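Local coordinates for protein benzoylformate Decarboxylase (Polynucleobacter necessarius, PDB 4K9Q) that probably decarboxylates benzoylformate to benzaldehyde and carbon dioxide, using thiamine diphosphate held by a magnesium ion as its cofactor, at residues Val42-Glu47 and Val51-Gly56; Ile367-Glu372 and Phe384-Pro389; Pro405-Leu410 and Val423-Gly428; Gly430-Ser435 and Val449-Phe454. One frame throughout, in Å; residues are numbered along the deposited sequence.

Contact 1 (Val42-Glu47 and Val51-Gly56); sequences VLALQE and VAIADG. With TPP (thiamine diphosphate), chain D.
V51 N donates to E47 O at 3.1 Å, with an N-H...O angle of 168°, a regular first-turn bond of helix 47-61. The contact is the strand-to-helix junction of the N-terminal, pyrimidine-binding domain of a thiamine diphosphate enzyme. Strand 40-43 ends, a short turn follows, and Q46 N-caps the helix with OE1 on A48 N. The turn packs back on the helix through one apolar touch, A44 CB to I53 CD1 at 3.8 Å. The extended outer chain of I53 (chi2 170°) carries CD1 to the A44 methyl. I53 also packs on P405 and L412 of helix 403-417.

E47 is the first residue of the helix, but its carboxylate points out of this contact. The chain bends at chi2 (85°) and takes the carboxylate to the thiamine diphosphate of chain D, whose diphosphate is bound by G430 and S431 of the second subunit. E47 is consistent with the glutamate that in this family meets the aminopyrimidine across the subunit interface. E47 OE1 is hydrogen-bonded to N77 ND2, a second-shell bond that probably limits rotation of the carboxylate. An alanine in place of E47 has no carboxylate, and would probably leave N1' of the cofactor without its acidic neighbour and N77 ND2 without an acceptor. E47 OE2 lies 2.7 Å from N1' of the chain D cofactor.

Contact 2 (Ile367-Glu372 and Phe384-Pro389); sequences IVLVEE and FRINQP
I367 starts the contact by meeting the F384 ring, with I367 CD1 4.3 Å from F384 CE1. The side chain of I367 starts off to one side and curls back, bringing CD1 to the ring. L369 makes the main touch. Its CG is anti to the backbone N (chi1 -177°), and the branch CD2 carries the contact. L369 CD2 sits 3.7 Å from F384 CG and 3.8 Å from F384 CB, so it packs at the root of the aromatic side chain. The two side chains cross at about a right angle. The same methyl, L369 CD2, meets I386 CD1 at 4.1 Å, so it is shared by two residues of the loop. No hydrogen bond joins the two segments; the contact is purely apolar and buried. V368 and V370 pack instead on V423 of strand 423-428.

The loop belongs to the beta-alpha-beta crossover that runs from strand 368-372 through helix 377-383 to strand 392-393. Strand 368-372 lies between strands 392-393 and 423-428 in the parallel sheet of the C-terminal domain. F384 and I386 belong to the link that leaves helix 377-383 and leads to strand 392-393, where F392 also packs on L369 and I386.

Contact 3 (Pro405-Leu410 and Val423-Gly428); sequences PAAVGL and VVTLMG. With TPP (thiamine diphosphate), chain B.
A407 and L410 of helix 403-417 pack on V423 and T425 of strand 423-428, within a beta-alpha-beta crossover of the C-terminal, diphosphate-binding domain. The chain leaves strand 392-393, runs through this helix and returns as strand 423-428, with strand 368-372 between the two strands. The short helix and strand segments run nearly antiparallel, at 169°, and their axes approach to 8.9 Å.

The small A407 methyl lets the helix come close. Its CB lies 3.9 Å from V423 CG1 and 3.3 Å from T425 OG1. With T425 chi1 at -52°, OG1 stands beside its own backbone N and faces the alanine methyl. That hydroxyl is buried here and has no hydrogen-bonding partner in the model, so a polar atom is spent on an apolar neighbour. V423 presents both methyls to the helix. CG1 and CG2 each lie 4.0 Å from A407 O, and CG2 reaches L410 CB at 4.4 Å. The outer neighbours are V370 of strand 368-372, which touches V423, T425 and L410, and Y451 of strand 449-455, which touches T425. On another side of the helix, P405 packs on A52 and I53 of helix 47-61.

The strand ends at the cofactor. G428 CA approaches phosphate oxygen O1A of the chain B thiamine diphosphate to 3.4 Å, and the absence of a side chain permits this. G428, D429 and G430 begin the Gly-Asp-Gly motif typical of thiamine diphosphate enzymes, which runs on to N456; D429, N456 and E458 bind the magnesium ion.

Contact 4 (Gly430-Ser435 and Val449-Phe454); sequences GSFQYS and VIYVVF. With TPP (thiamine diphosphate), chain B.
F432 rests its ring on V453 CG2 and meets Y451 CB, just behind the diphosphate site. The contact belongs to the Gly-Asp-Gly thiamine diphosphate motif: a short, weakly bonded helical turn after strand 423-428, packed on strand 449-455. The V453 methyl lies over one face of the F432 ring, 4.0 Å from its centroid and 25° off the normal, a CH-pi contact. Y451 CB comes in at the ring edge, near its plane, 4.2 Å from F432 CE1. F432 CG is anti to the backbone N (chi1 -163°), which swings the ring from the helix to the strand.

The start of this helical turn binds the phosphate of the chain B cofactor. G430 N donates to O2A at 2.8 Å. S431 grips O1A twice: its N donates to O1A at 2.6 Å, and its OG donates to the same oxygen at an equal distance. These bonds to one phosphate probably offset part of its charge. Y434 reaches the aminopyrimidine with its ring, and Y434 CE2 lies 3.4 Å from N1'. Y434 OH lies 3.2 Å from thiazolium methyl carbon CM4 and is hydrogen-bonded to N23 OD1 of the second subunit. An alanine in place of Y434 would probably leave N23 OD1 of the second subunit without its partner and the pyrimidine less firmly packed.

Further out, L404 of helix 403-417 and M427 of strand 423-428 also pack on F432. Y451 OH is hydrogen-bonded to L404 O, which probably restrains the Y451 ring.

In the fold
Contacts 2, 3 and 4 share the parallel sheet of the C-terminal domain. Strand 423-428 sits in the middle: V368 O lies 2.8 Å from V424 N on one side, and I450 O lies 2.8 Å from T425 N on the other. Contacts 3 and 4 are close, with centres about 8 Å apart, and both touch the chain B cofactor. Contact 2 is about 11 Å from contact 3, centre to centre. Contact 1 belongs to the N-terminal domain and meets contact 3 where I53 CG1 lies 3.3 Å from P405 O. It faces a different cofactor, that of chain D, so one chain contributes to two active sites across the subunit interface.

Contact 1 (Val42-Glu47 and Val51-Gly56)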
# COMPACT_ATOMS: atom_id res chain seq x y z
N VAL A 42 10.27 -3.06 -30.19
CA VAL A 42 9.65 -1.86 -30.75
C VAL A 42 9.95 -0.66 -29.85
O VAL A 42 9.42 -0.57 -28.73
CB VAL A 42 8.12 -2.02 -30.89
CG1 VAL A 42 7.48 -0.72 -31.39
CG2 VAL A 42 7.78 -3.19 -31.81
N LEU A 43 10.77 0.26 -30.34
CA LEU A 43 11.13 1.45 -29.59
C LEU A 43 10.01 2.47 -29.63
O LEU A 43 9.46 2.75 -30.70
CB LEU A 43 12.41 2.09 -30.16
CG LEU A 43 12.80 3.43 -29.54
CD1 LEU A 43 13.26 3.26 -28.08
CD2 LEU A 43 13.89 4.12 -30.39
N ALA A 44 9.69 3.04 -28.47
CA ALA A 44 8.94 4.29 -28.45
C ALA A 44 9.68 5.32 -27.58
O ALA A 44 10.47 4.96 -26.70
CB ALA A 44 7.52 4.07 -27.96
N LEU A 45 9.43 6.59 -27.86
CA LEU A 45 10.23 7.68 -27.29
C LEU A 45 9.84 8.09 -25.89
O LEU A 45 10.59 8.82 -25.24
CB LEU A 45 10.16 8.92 -28.19
CG LEU A 45 10.71 8.78 -29.62
CD1 LEU A 45 10.38 10.06 -30.38
CD2 LEU A 45 12.21 8.52 -29.60
N GLN A 46 8.66 7.68 -25.43
CA GLN A 46 8.21 8.03 -24.08
C GLN A 46 7.31 6.89 -23.58
O GLN A 46 6.66 6.22 -24.39
CB GLN A 46 7.46 9.37 -24.09
CG GLN A 46 7.45 10.10 -22.75
CD GLN A 46 6.18 9.87 -21.95
OE1 GLN A 46 5.31 9.10 -22.36
NE2 GLN A 46 6.06 10.55 -20.82
N GLU A 47 7.30 6.66 -22.27
CA GLU A 47 6.73 5.43 -21.74
C GLU A 47 5.20 5.32 -21.79
O GLU A 47 4.67 4.21 -21.81
CB GLU A 47 7.27 5.15 -20.34
CG GLU A 47 8.78 4.92 -20.32
CD GLU A 47 9.62 6.20 -20.23
OE1 GLU A 47 9.06 7.32 -20.36
OE2 GLU A 47 10.85 6.07 -20.04
N VAL A 51 3.53 1.75 -23.35
CA VAL A 51 2.46 0.94 -22.79
C VAL A 51 1.25 0.89 -23.73
O VAL A 51 0.69 -0.18 -23.96
CB VAL A 51 2.07 1.44 -21.39
CG1 VAL A 51 0.79 0.74 -20.89
CG2 VAL A 51 3.22 1.19 -20.42
N ALA A 52 0.86 2.03 -24.28
CA ALA A 52 -0.31 2.05 -25.16
C ALA A 52 -0.11 1.26 -26.47
O ALA A 52 -1.03 0.61 -26.96
CB ALA A 52 -0.76 3.49 -25.44
N ILE A 53 1.08 1.34 -27.04
CA ILE A 53 1.42 0.54 -28.23
C ILE A 53 1.28 -0.95 -27.89
O ILE A 53 0.66 -1.73 -28.63
CB ILE A 53 2.85 0.87 -28.70
CG1 ILE A 53 2.89 2.29 -29.27
CG2 ILE A 53 3.31 -0.13 -29.77
CD1 ILE A 53 4.32 2.78 -29.55
N ALA A 54 1.87 -1.36 -26.78
CA ALA A 54 1.76 -2.74 -26.33
C ALA A 54 0.30 -3.16 -26.11
O ALA A 54 -0.10 -4.26 -26.45
CB ALA A 54 2.59 -2.96 -25.06
N ASP A 55 -0.49 -2.25 -25.54
CA ASP A 55 -1.90 -2.49 -25.26
C ASP A 55 -2.63 -2.75 -26.59
O ASP A 55 -3.28 -3.79 -26.76
CB ASP A 55 -2.49 -1.27 -24.53
CG ASP A 55 -3.86 -1.53 -23.92
OD1 ASP A 55 -4.52 -2.50 -24.31
OD2 ASP A 55 -4.28 -0.72 -23.06
N GLY A 56 -2.49 -1.84 -27.55
CA GLY A 56 -3.09 -2.03 -28.86
C GLY A 56 -2.69 -3.35 -29.51
O GLY A 56 -3.54 -4.08 -30.03
N1' TPP D . 13.33 6.92 -19.57
C2' TPP D . 13.28 7.85 -18.55
CM2 TPP D . 11.98 8.50 -18.18
N3' TPP D . 14.42 8.20 -17.85
C4' TPP D . 15.62 7.61 -18.16
N4' TPP D . 16.71 7.93 -17.47
C5' TPP D . 15.69 6.69 -19.21
C6' TPP D . 14.54 6.33 -19.91
C7' TPP D . 17.01 6.05 -19.56
N3 TPP D . 18.01 6.89 -20.20
C2 TPP D . 19.10 7.45 -19.55
S1 TPP D . 20.06 8.31 -20.51
C5 TPP D . 19.14 7.98 -21.80
C4 TPP D . 18.03 7.18 -21.53
CM4 TPP D . 17.01 6.72 -22.53
C6 TPP D . 19.60 8.55 -23.11
C7 TPP D . 19.66 10.06 -23.19
O7 TPP D . 19.86 10.35 -24.55
PA TPP D . 20.06 11.86 -25.07
O1A TPP D . 19.09 12.76 -24.35
O2A TPP D . 19.87 11.93 -26.55
O3A TPP D . 21.52 12.27 -24.53
PB TPP D . 22.96 11.75 -25.04
O1B TPP D . 23.35 10.64 -24.12
O2B TPP D . 23.89 12.93 -24.91
O3B TPP D . 22.88 11.24 -26.44

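Contact 2 (Ile367-Glu372 and Phe384-Pro389)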
# COMPACT_ATOMS: atom_id res chain seq x y z
N ILE A 367 -11.39 -1.41 -42.61
CA ILE A 367 -10.46 -0.55 -41.89
C ILE A 367 -10.54 -0.88 -40.41
O ILE A 367 -11.46 -1.57 -39.96
CB ILE A 367 -10.78 0.97 -42.08
CG1 ILE A 367 -12.14 1.33 -41.47
CG2 ILE A 367 -10.74 1.35 -43.55
CD1 ILE A 367 -12.39 2.83 -41.41
N VAL A 368 -9.55 -0.42 -39.65
CA VAL A 368 -9.66 -0.37 -38.20
C VAL A 368 -9.90 1.09 -37.87
O VAL A 368 -9.26 1.97 -38.45
CB VAL A 368 -8.37 -0.87 -37.52
CG1 VAL A 368 -8.43 -0.61 -36.02
CG2 VAL A 368 -8.17 -2.36 -37.80
N LEU A 369 -10.86 1.37 -36.99
CA LEU A 369 -11.20 2.74 -36.63
C LEU A 369 -10.91 2.96 -35.15
O LEU A 369 -11.38 2.20 -34.31
CB LEU A 369 -12.69 3.02 -36.90
CG LEU A 369 -13.09 4.47 -36.61
CD1 LEU A 369 -12.46 5.39 -37.61
CD2 LEU A 369 -14.62 4.62 -36.65
N VAL A 370 -10.12 3.99 -34.85
CA VAL A 370 -9.76 4.35 -33.48
C VAL A 370 -10.21 5.79 -33.24
O VAL A 370 -10.17 6.60 -34.16
CB VAL A 370 -8.24 4.23 -33.29
CG1 VAL A 370 -7.83 4.65 -31.88
CG2 VAL A 370 -7.79 2.79 -33.57
N GLU A 371 -10.65 6.11 -32.03
CA GLU A 371 -11.14 7.46 -31.77
C GLU A 371 -10.71 8.01 -30.42
O GLU A 371 -10.79 7.33 -29.39
CB GLU A 371 -12.67 7.53 -31.94
CG GLU A 371 -13.33 8.81 -31.41
CD GLU A 371 -13.58 8.77 -29.90
OE1 GLU A 371 -13.25 9.77 -29.23
OE2 GLU A 371 -14.11 7.75 -29.38
N GLU A 372 -10.23 9.25 -30.43
CA GLU A 372 -9.96 10.01 -29.22
C GLU A 372 -10.15 11.48 -29.58
O GLU A 372 -9.19 12.24 -29.67
CB GLU A 372 -8.54 9.75 -28.69
CG GLU A 372 -8.28 10.30 -27.29
CD GLU A 372 -6.93 9.89 -26.74
OE1 GLU A 372 -6.73 8.69 -26.43
OE2 GLU A 372 -6.05 10.76 -26.63
N PHE A 384 -20.18 6.49 -38.58
CA PHE A 384 -19.46 5.23 -38.66
C PHE A 384 -20.22 4.16 -37.89
O PHE A 384 -19.96 3.94 -36.71
CB PHE A 384 -18.03 5.38 -38.13
CG PHE A 384 -17.07 6.01 -39.11
CD1 PHE A 384 -16.38 5.24 -40.04
CD2 PHE A 384 -16.86 7.39 -39.11
CE1 PHE A 384 -15.50 5.81 -40.94
CE2 PHE A 384 -15.98 7.97 -40.01
CZ PHE A 384 -15.30 7.19 -40.93
N ARG A 385 -21.16 3.50 -38.55
CA ARG A 385 -21.92 2.45 -37.90
C ARG A 385 -21.18 1.13 -38.08
O ARG A 385 -21.24 0.51 -39.14
CB ARG A 385 -23.34 2.41 -38.45
CG ARG A 385 -24.00 3.77 -38.31
CD ARG A 385 -25.45 3.82 -38.77
NE ARG A 385 -26.02 5.13 -38.47
CZ ARG A 385 -27.32 5.40 -38.44
NH1 ARG A 385 -28.20 4.44 -38.69
NH2 ARG A 385 -27.74 6.63 -38.14
N ILE A 386 -20.46 0.72 -37.04
CA ILE A 386 -19.55 -0.42 -37.08
C ILE A 386 -20.33 -1.72 -37.15
O ILE A 386 -21.15 -2.00 -36.26
CB ILE A 386 -18.67 -0.43 -35.80
CG1 ILE A 386 -17.98 0.94 -35.63
CG2 ILE A 386 -17.67 -1.58 -35.83
CD1 ILE A 386 -17.05 1.31 -36.77
N ASN A 387 -20.08 -2.52 -38.18
CA ASN A 387 -20.86 -3.75 -38.37
C ASN A 387 -20.02 -5.02 -38.47
O ASN A 387 -20.51 -6.06 -38.93
CB ASN A 387 -21.82 -3.62 -39.55
CG ASN A 387 -21.11 -3.41 -40.88
OD1 ASN A 387 -19.89 -3.57 -40.99
ND2 ASN A 387 -21.88 -3.07 -41.90
N GLN A 388 -18.77 -4.94 -38.02
CA GLN A 388 -17.89 -6.10 -37.98
C GLN A 388 -17.14 -6.08 -36.65
O GLN A 388 -16.88 -5.00 -36.12
CB GLN A 388 -16.89 -6.10 -39.14
CG GLN A 388 -17.51 -6.24 -40.53
CD GLN A 388 -18.28 -7.55 -40.71
OE1 GLN A 388 -18.00 -8.56 -40.06
NE2 GLN A 388 -19.28 -7.53 -41.60
N PRO A 389 -16.79 -7.26 -36.12
CA PRO A 389 -15.98 -7.33 -34.90
C PRO A 389 -14.55 -6.84 -35.16
O PRO A 389 -14.14 -6.71 -36.33
CB PRO A 389 -15.96 -8.84 -34.58
CG PRO A 389 -16.13 -9.49 -35.91
CD PRO A 389 -17.07 -8.60 -36.67

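Contact 3 (Pro405-Leu410 and Val423-Gly428)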
# COMPACT_ATOMS: atom_id res chain seq x y z
N PRO A 405 -0.89 6.33 -29.63
CA PRO A 405 0.01 5.17 -29.67
C PRO A 405 -0.71 3.81 -29.80
O PRO A 405 -0.18 2.90 -30.44
CB PRO A 405 0.81 5.29 -28.36
CG PRO A 405 -0.02 6.18 -27.48
CD PRO A 405 -0.76 7.12 -28.39
N ALA A 406 -1.91 3.67 -29.24
CA ALA A 406 -2.59 2.38 -29.36
C ALA A 406 -2.86 2.03 -30.83
O ALA A 406 -2.79 0.85 -31.22
CB ALA A 406 -3.88 2.34 -28.54
N ALA A 407 -3.14 3.05 -31.63
CA ALA A 407 -3.34 2.88 -33.07
C ALA A 407 -2.13 2.23 -33.72
O ALA A 407 -2.27 1.36 -34.58
CB ALA A 407 -3.64 4.21 -33.74
N VAL A 408 -0.94 2.66 -33.31
CA VAL A 408 0.29 2.06 -33.82
C VAL A 408 0.35 0.58 -33.44
O VAL A 408 0.75 -0.26 -34.24
CB VAL A 408 1.56 2.80 -33.32
CG1 VAL A 408 2.82 2.03 -33.72
CG2 VAL A 408 1.61 4.23 -33.87
N GLY A 409 -0.04 0.27 -32.21
CA GLY A 409 -0.03 -1.12 -31.77
C GLY A 409 -1.03 -1.96 -32.54
O GLY A 409 -0.74 -3.11 -32.90
N LEU A 410 -2.22 -1.41 -32.80
CA LEU A 410 -3.24 -2.10 -33.58
C LEU A 410 -2.72 -2.34 -35.00
O LEU A 410 -2.92 -3.43 -35.56
CB LEU A 410 -4.56 -1.29 -33.61
CG LEU A 410 -5.31 -1.29 -32.26
CD1 LEU A 410 -6.34 -0.16 -32.17
CD2 LEU A 410 -5.96 -2.66 -32.02
N VAL A 423 -5.26 1.58 -40.25
CA VAL A 423 -5.87 2.04 -39.00
C VAL A 423 -6.15 3.53 -39.11
O VAL A 423 -5.23 4.34 -39.12
CB VAL A 423 -4.97 1.78 -37.79
CG1 VAL A 423 -5.63 2.29 -36.50
CG2 VAL A 423 -4.63 0.28 -37.68
N VAL A 424 -7.43 3.89 -39.19
CA VAL A 424 -7.82 5.29 -39.30
C VAL A 424 -8.14 5.82 -37.91
O VAL A 424 -8.97 5.25 -37.20
CB VAL A 424 -9.04 5.43 -40.21
CG1 VAL A 424 -9.48 6.88 -40.30
CG2 VAL A 424 -8.71 4.90 -41.61
N THR A 425 -7.49 6.90 -37.52
CA THR A 425 -7.55 7.36 -36.12
C THR A 425 -8.07 8.80 -36.03
O THR A 425 -7.42 9.73 -36.52
CB THR A 425 -6.16 7.21 -35.46
OG1 THR A 425 -5.68 5.87 -35.65
CG2 THR A 425 -6.24 7.50 -33.96
N LEU A 426 -9.24 8.98 -35.41
CA LEU A 426 -9.89 10.28 -35.32
C LEU A 426 -9.45 10.96 -34.02
O LEU A 426 -9.79 10.49 -32.93
CB LEU A 426 -11.41 10.10 -35.30
CG LEU A 426 -12.00 9.20 -36.40
CD1 LEU A 426 -13.50 8.95 -36.18
CD2 LEU A 426 -11.72 9.77 -37.79
N MET A 427 -8.68 12.04 -34.13
CA MET A 427 -8.02 12.63 -32.96
C MET A 427 -8.43 14.08 -32.75
O MET A 427 -8.47 14.85 -33.70
CB MET A 427 -6.49 12.62 -33.15
CG MET A 427 -5.85 11.24 -33.22
SD MET A 427 -6.03 10.32 -31.69
CE MET A 427 -5.39 11.48 -30.47
N GLY A 428 -8.69 14.46 -31.51
CA GLY A 428 -8.83 15.88 -31.22
C GLY A 428 -7.46 16.54 -31.19
O GLY A 428 -6.45 15.86 -30.96
N1' TPP B . -5.72 14.63 -19.02
C2' TPP B . -5.82 13.27 -19.29
CM2 TPP B . -4.60 12.41 -19.27
N3' TPP B . -7.04 12.69 -19.57
C4' TPP B . -8.18 13.47 -19.59
N4' TPP B . -9.35 12.90 -19.84
C5' TPP B . -8.08 14.84 -19.35
C6' TPP B . -6.86 15.43 -19.05
C7' TPP B . -9.33 15.69 -19.37
N3 TPP B . -9.95 15.93 -20.67
C2 TPP B . -11.07 15.27 -21.14
S1 TPP B . -11.56 15.76 -22.59
C5 TPP B . -10.36 16.84 -22.67
C4 TPP B . -9.53 16.87 -21.55
CM4 TPP B . -8.35 17.78 -21.36
C6 TPP B . -10.32 17.70 -23.90
C7 TPP B . -10.11 16.96 -25.21
O7 TPP B . -9.85 17.96 -26.16
PA TPP B . -9.65 17.61 -27.72
O1A TPP B . -8.80 16.38 -27.84
O2A TPP B . -9.03 18.77 -28.43
O3A TPP B . -11.11 17.19 -28.22
PB TPP B . -12.40 18.12 -28.46
O1B TPP B . -13.23 18.02 -27.21
O2B TPP B . -13.13 17.53 -29.64
O3B TPP B . -12.00 19.54 -28.69

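Contact 4 (Gly430-Ser435 and Val449-Phe454)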
# COMPACT_ATOMS: atom_id res chain seq x y z
N GLY A 430 -6.31 18.70 -28.90
CA GLY A 430 -5.84 18.59 -27.53
C GLY A 430 -5.35 17.19 -27.20
O GLY A 430 -4.24 17.00 -26.68
N SER A 431 -6.19 16.19 -27.51
CA SER A 431 -5.86 14.79 -27.26
C SER A 431 -4.56 14.38 -27.94
O SER A 431 -3.76 13.65 -27.37
CB SER A 431 -6.98 13.88 -27.76
OG SER A 431 -8.14 13.99 -26.94
N PHE A 432 -4.36 14.86 -29.17
CA PHE A 432 -3.18 14.55 -29.99
C PHE A 432 -1.87 14.84 -29.25
O PHE A 432 -0.87 14.14 -29.45
CB PHE A 432 -3.25 15.39 -31.27
CG PHE A 432 -2.35 14.91 -32.39
CD1 PHE A 432 -2.69 13.80 -33.15
CD2 PHE A 432 -1.21 15.63 -32.73
CE1 PHE A 432 -1.88 13.39 -34.20
CE2 PHE A 432 -0.41 15.23 -33.78
CZ PHE A 432 -0.74 14.11 -34.51
N GLN A 433 -1.87 15.86 -28.39
CA GLN A 433 -0.64 16.30 -27.71
C GLN A 433 -0.11 15.36 -26.63
O GLN A 433 1.09 15.34 -26.38
CB GLN A 433 -0.85 17.67 -27.07
CG GLN A 433 -1.46 18.71 -28.00
CD GLN A 433 -0.63 18.90 -29.25
OE1 GLN A 433 0.60 19.00 -29.18
NE2 GLN A 433 -1.29 18.91 -30.41
N TYR A 434 -0.99 14.62 -25.97
CA TYR A 434 -0.55 13.90 -24.77
C TYR A 434 0.55 12.90 -25.05
O TYR A 434 1.53 12.81 -24.30
CB TYR A 434 -1.72 13.22 -24.04
CG TYR A 434 -2.66 14.23 -23.39
CD1 TYR A 434 -3.64 14.88 -24.13
CD2 TYR A 434 -2.56 14.51 -22.02
CE1 TYR A 434 -4.48 15.80 -23.53
CE2 TYR A 434 -3.41 15.42 -21.42
CZ TYR A 434 -4.37 16.06 -22.18
OH TYR A 434 -5.22 16.98 -21.63
N SER A 435 0.41 12.15 -26.14
CA SER A 435 1.37 11.12 -26.50
C SER A 435 1.80 11.27 -27.95
O SER A 435 1.94 10.30 -28.67
CB SER A 435 0.77 9.73 -26.27
OG SER A 435 0.50 9.52 -24.90
N VAL A 449 -1.07 3.87 -40.64
CA VAL A 449 -1.91 4.56 -39.67
C VAL A 449 -2.18 5.95 -40.19
O VAL A 449 -1.26 6.65 -40.60
CB VAL A 449 -1.21 4.67 -38.28
CG1 VAL A 449 -2.08 5.46 -37.30
CG2 VAL A 449 -0.89 3.28 -37.72
N ILE A 450 -3.44 6.34 -40.17
CA ILE A 450 -3.85 7.63 -40.71
C ILE A 450 -4.50 8.43 -39.60
O ILE A 450 -5.61 8.10 -39.14
CB ILE A 450 -4.86 7.45 -41.86
CG1 ILE A 450 -4.24 6.59 -42.97
CG2 ILE A 450 -5.29 8.80 -42.42
CD1 ILE A 450 -5.24 6.16 -44.02
N TYR A 451 -3.81 9.47 -39.15
CA TYR A 451 -4.35 10.33 -38.10
C TYR A 451 -5.10 11.47 -38.73
O TYR A 451 -4.52 12.26 -39.48
CB TYR A 451 -3.23 10.89 -37.23
CG TYR A 451 -2.50 9.84 -36.44
CD1 TYR A 451 -1.19 9.48 -36.76
CD2 TYR A 451 -3.11 9.21 -35.36
CE1 TYR A 451 -0.51 8.53 -36.03
CE2 TYR A 451 -2.44 8.25 -34.63
CZ TYR A 451 -1.14 7.91 -34.96
OH TYR A 451 -0.47 6.96 -34.23
N VAL A 452 -6.40 11.56 -38.45
CA VAL A 452 -7.18 12.71 -38.88
C VAL A 452 -7.42 13.57 -37.65
O VAL A 452 -8.11 13.14 -36.71
CB VAL A 452 -8.52 12.30 -39.52
CG1 VAL A 452 -9.28 13.54 -40.01
CG2 VAL A 452 -8.27 11.34 -40.68
N VAL A 453 -6.84 14.76 -37.63
CA VAL A 453 -6.91 15.63 -36.46
C VAL A 453 -7.96 16.72 -36.65
O VAL A 453 -7.87 17.55 -37.56
CB VAL A 453 -5.55 16.30 -36.16
CG1 VAL A 453 -5.64 17.13 -34.87
CG2 VAL A 453 -4.45 15.26 -36.05
N PHE A 454 -8.96 16.70 -35.78
CA PHE A 454 -10.03 17.69 -35.79
C PHE A 454 -9.61 18.92 -35.01
O PHE A 454 -9.64 18.94 -33.78
CB PHE A 454 -11.31 17.06 -35.21
CG PHE A 454 -11.91 16.00 -36.10
CD1 PHE A 454 -11.28 14.78 -36.26
CD2 PHE A 454 -13.10 16.23 -36.76
CE1 PHE A 454 -11.82 13.80 -37.09
CE2 PHE A 454 -13.66 15.25 -37.58
CZ PHE A 454 -13.02 14.04 -37.75
N1' TPP B . -5.72 14.63 -19.02
C2' TPP B . -5.82 13.27 -19.29
CM2 TPP B . -4.60 12.41 -19.27
N3' TPP B . -7.04 12.69 -19.57
C4' TPP B . -8.18 13.47 -19.59
N4' TPP B . -9.35 12.90 -19.84
C5' TPP B . -8.08 14.84 -19.35
C6' TPP B . -6.86 15.43 -19.05
C7' TPP B . -9.33 15.69 -19.37
N3 TPP B . -9.95 15.93 -20.67
C2 TPP B . -11.07 15.27 -21.14
S1 TPP B . -11.56 15.76 -22.59
C5 TPP B . -10.36 16.84 -22.67
C4 TPP B . -9.53 16.87 -21.55
CM4 TPP B . -8.35 17.78 -21.36
C6 TPP B . -10.32 17.70 -23.90
C7 TPP B . -10.11 16.96 -25.21
O7 TPP B . -9.85 17.96 -26.16
PA TPP B . -9.65 17.61 -27.72
O1A TPP B . -8.80 16.38 -27.84
O2A TPP B . -9.03 18.77 -28.43
O3A TPP B . -11.11 17.19 -28.22
PB TPP B . -12.40 18.12 -28.46
O1B TPP B . -13.23 18.02 -27.21
O2B TPP B . -13.13 17.53 -29.64
O3B TPP B . -12.00 19.54 -28.69